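Local coordinates for glycoside hydrolase family 81 (Clostridium thermocellum, PDB 6FOP), which probably hydrolyses beta-1,3-glucans such as laminarin as a cellulosomal glucanase of family 81, at residues V170-A176 / F201-L206. Residues are numbered along the deposited sequence; the frame is centred on the assembly and turned at random.
Sequences VNYGLFA and FSIAVL
The ring of F175 meets A204 CB in plane at its edge, 3.8 Å from CE2, while one face covers G173 C of its own strand, offset toward the rim. Its CG stands anti to the carbonyl carbon (chi1 -54°), which swings the ring back over the one residue that has no side chain. From the other end L206 brings CD1 to 3.5 Å of G173 N, so phenyl and leucine flank the glycine on the face that packs against helix 211-220. There S202 OG, bonded to A221 O, lies 3.4 Å from F175 CB. On the other face Y172 sets CE1 3.9 Å from V205 CB, its hydroxyl being held by D88, and L174 CD2 lies 3.8 Å from I203 CG2. Two pairs, each bonded in both directions, fix the antiparallel register: G173 with A204, and F175 with S202, where F175 N meets S202 O at 2.8 Å with a C=O...N angle of 160°. At the far end L206 N bonds N171 O at 2.8 Å, 38° out of the carbonyl plane; one water accepts from N171 N and ND2 and donates to L206 O, while N171 OD1 bonds T166. Strands 133-139 and 162-167 continue the pairing outward, placing both segments inside an eight-stranded antiparallel sheet. The polar groups buried among these apolar side chains are thus paired: G173, F175, S202 and A204 through main-chain bonds, and the hydroxyls of Y172 and S202 through D88 and A221.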
loop_
_atom_site.group_PDB
_atom_site.type_symbol
_atom_site.label_atom_id
_atom_site.label_comp_id
_atom_site.label_asym_id
_atom_site.label_seq_id
_atom_site.Cartn_x
_atom_site.Cartn_y
_atom_site.Cartn_z
ATOM N N VAL A 170 12.336 -28.175 1.152
ATOM C CA VAL A 170 12.145 -27.208 0.078
ATOM C C VAL A 170 13.072 -27.591 -1.077
ATOM O O VAL A 170 14.278 -27.807 -0.868
ATOM C CB VAL A 170 12.479 -25.771 0.551
ATOM C CG1 VAL A 170 12.237 -24.759 -0.561
ATOM C CG2 VAL A 170 11.646 -25.398 1.773
ATOM N N ASN A 171 12.496 -27.723 -2.270
ATOM C CA ASN A 171 13.244 -28.017 -3.463
ATOM C C ASN A 171 13.779 -26.761 -4.112
ATOM O O ASN A 171 13.053 -25.775 -4.248
ATOM C CB ASN A 171 12.358 -28.791 -4.447
ATOM C CG ASN A 171 11.884 -30.099 -3.875
ATOM O OD1 ASN A 171 12.689 -30.995 -3.643
ATOM N ND2 ASN A 171 10.597 -30.196 -3.587
ATOM N N TYR A 172 15.070 -26.777 -4.469
ATOM C CA TYR A 172 15.712 -25.690 -5.184
ATOM C C TYR A 172 16.480 -26.191 -6.387
ATOM O O TYR A 172 17.007 -27.301 -6.394
ATOM C CB TYR A 172 16.712 -24.952 -4.301
ATOM C CG TYR A 172 16.137 -24.147 -3.177
ATOM C CD1 TYR A 172 15.769 -22.834 -3.378
ATOM C CD2 TYR A 172 15.997 -24.698 -1.905
ATOM C CE1 TYR A 172 15.300 -22.070 -2.329
ATOM C CE2 TYR A 172 15.496 -23.954 -0.846
ATOM C CZ TYR A 172 15.149 -22.636 -1.070
ATOM O OH TYR A 172 14.643 -21.883 -0.033
ATOM N N GLY A 173 16.581 -25.311 -7.380
ATOM C CA GLY A 173 17.519 -25.461 -8.475
ATOM C C GLY A 173 18.679 -24.515 -8.252
ATOM O O GLY A 173 18.470 -23.363 -7.864
ATOM N N LEU A 174 19.898 -25.010 -8.514
ATOM C CA LEU A 174 21.125 -24.200 -8.489
ATOM C C LEU A 174 21.659 -24.193 -9.898
ATOM O O LEU A 174 21.965 -25.258 -10.443
ATOM C CB LEU A 174 22.146 -24.772 -7.523
ATOM C CG LEU A 174 21.697 -25.115 -6.115
ATOM C CD1 LEU A 174 22.845 -25.742 -5.355
ATOM C CD2 LEU A 174 21.167 -23.884 -5.382
ATOM N N PHE A 175 21.705 -23.010 -10.509
ATOM C CA PHE A 175 21.961 -22.884 -11.958
ATOM C C PHE A 175 23.247 -22.151 -12.231
ATOM O O PHE A 175 23.363 -20.942 -11.993
ATOM C CB PHE A 175 20.796 -22.154 -12.639
ATOM C CG PHE A 175 19.467 -22.795 -12.358
ATOM C CD1 PHE A 175 19.095 -23.981 -12.988
ATOM C CD2 PHE A 175 18.553 -22.204 -11.473
ATOM C CE1 PHE A 175 17.863 -24.578 -12.717
ATOM C CE2 PHE A 175 17.323 -22.806 -11.192
ATOM C CZ PHE A 175 16.959 -23.979 -11.833
ATOM N N ALA A 176 24.237 -22.899 -12.716
ATOM C CA ALA A 176 25.572 -22.368 -13.006
ATOM C C ALA A 176 25.775 -22.147 -14.495
ATOM O O ALA A 176 25.050 -22.699 -15.318
ATOM C CB ALA A 176 26.615 -23.315 -12.466
ATOM N N PHE A 201 25.143 -16.586 -11.802
ATOM C CA PHE A 201 24.716 -17.765 -11.002
ATOM C C PHE A 201 23.305 -17.455 -10.538
ATOM O O PHE A 201 23.054 -16.334 -10.099
ATOM C CB PHE A 201 25.647 -17.940 -9.806
ATOM C CG PHE A 201 25.345 -19.123 -8.946
ATOM C CD1 PHE A 201 25.865 -20.374 -9.273
ATOM C CD2 PHE A 201 24.533 -19.008 -7.831
ATOM C CE1 PHE A 201 25.605 -21.465 -8.502
ATOM C CE2 PHE A 201 24.259 -20.127 -7.041
ATOM C CZ PHE A 201 24.791 -21.357 -7.393
ATOM N N SER A 202 22.382 -18.407 -10.662
ATOM C CA SER A 202 21.016 -18.168 -10.152
ATOM C C SER A 202 20.505 -19.363 -9.390
ATOM O O SER A 202 21.052 -20.467 -9.503
ATOM C CB SER A 202 20.055 -17.792 -11.281
ATOM O OG SER A 202 19.904 -18.854 -12.192
ATOM N N ILE A 203 19.441 -19.147 -8.634
ATOM C CA ILE A 203 18.761 -20.214 -7.890
ATOM C C ILE A 203 17.269 -20.030 -8.131
ATOM O O ILE A 203 16.831 -18.910 -8.492
ATOM C CB ILE A 203 19.098 -20.205 -6.393
ATOM C CG1 ILE A 203 18.509 -18.992 -5.657
ATOM C CG2 ILE A 203 20.607 -20.256 -6.198
ATOM C CD1 ILE A 203 17.069 -19.132 -5.180
ATOM N N ALA A 204 16.498 -21.095 -7.957
ATOM C CA ALA A 204 15.025 -20.991 -7.916
ATOM C C ALA A 204 14.500 -21.883 -6.867
ATOM O O ALA A 204 15.009 -22.985 -6.657
ATOM C CB ALA A 204 14.364 -21.352 -9.235
ATOM N N VAL A 205 13.433 -21.447 -6.219
ATOM C CA VAL A 205 12.616 -22.349 -5.421
ATOM C C VAL A 205 11.640 -23.072 -6.360
ATOM O O VAL A 205 10.982 -22.447 -7.196
ATOM C CB VAL A 205 11.889 -21.653 -4.257
ATOM C CG1 VAL A 205 10.963 -20.517 -4.711
ATOM C CG2 VAL A 205 11.110 -22.674 -3.431
ATOM N N LEU A 206 11.641 -24.399 -6.275
ATOM C CA LEU A 206 10.886 -25.254 -7.183
ATOM C C LEU A 206 9.648 -25.764 -6.488
ATOM O O LEU A 206 9.659 -25.961 -5.287
ATOM C CB LEU A 206 11.757 -26.446 -7.593
ATOM C CG LEU A 206 13.086 -26.074 -8.236
ATOM C CD1 LEU A 206 13.959 -27.317 -8.403
ATOM C CD2 LEU A 206 12.896 -25.374 -9.564
HETATM O O HOH W 1 9.669 -27.294 -2.971
#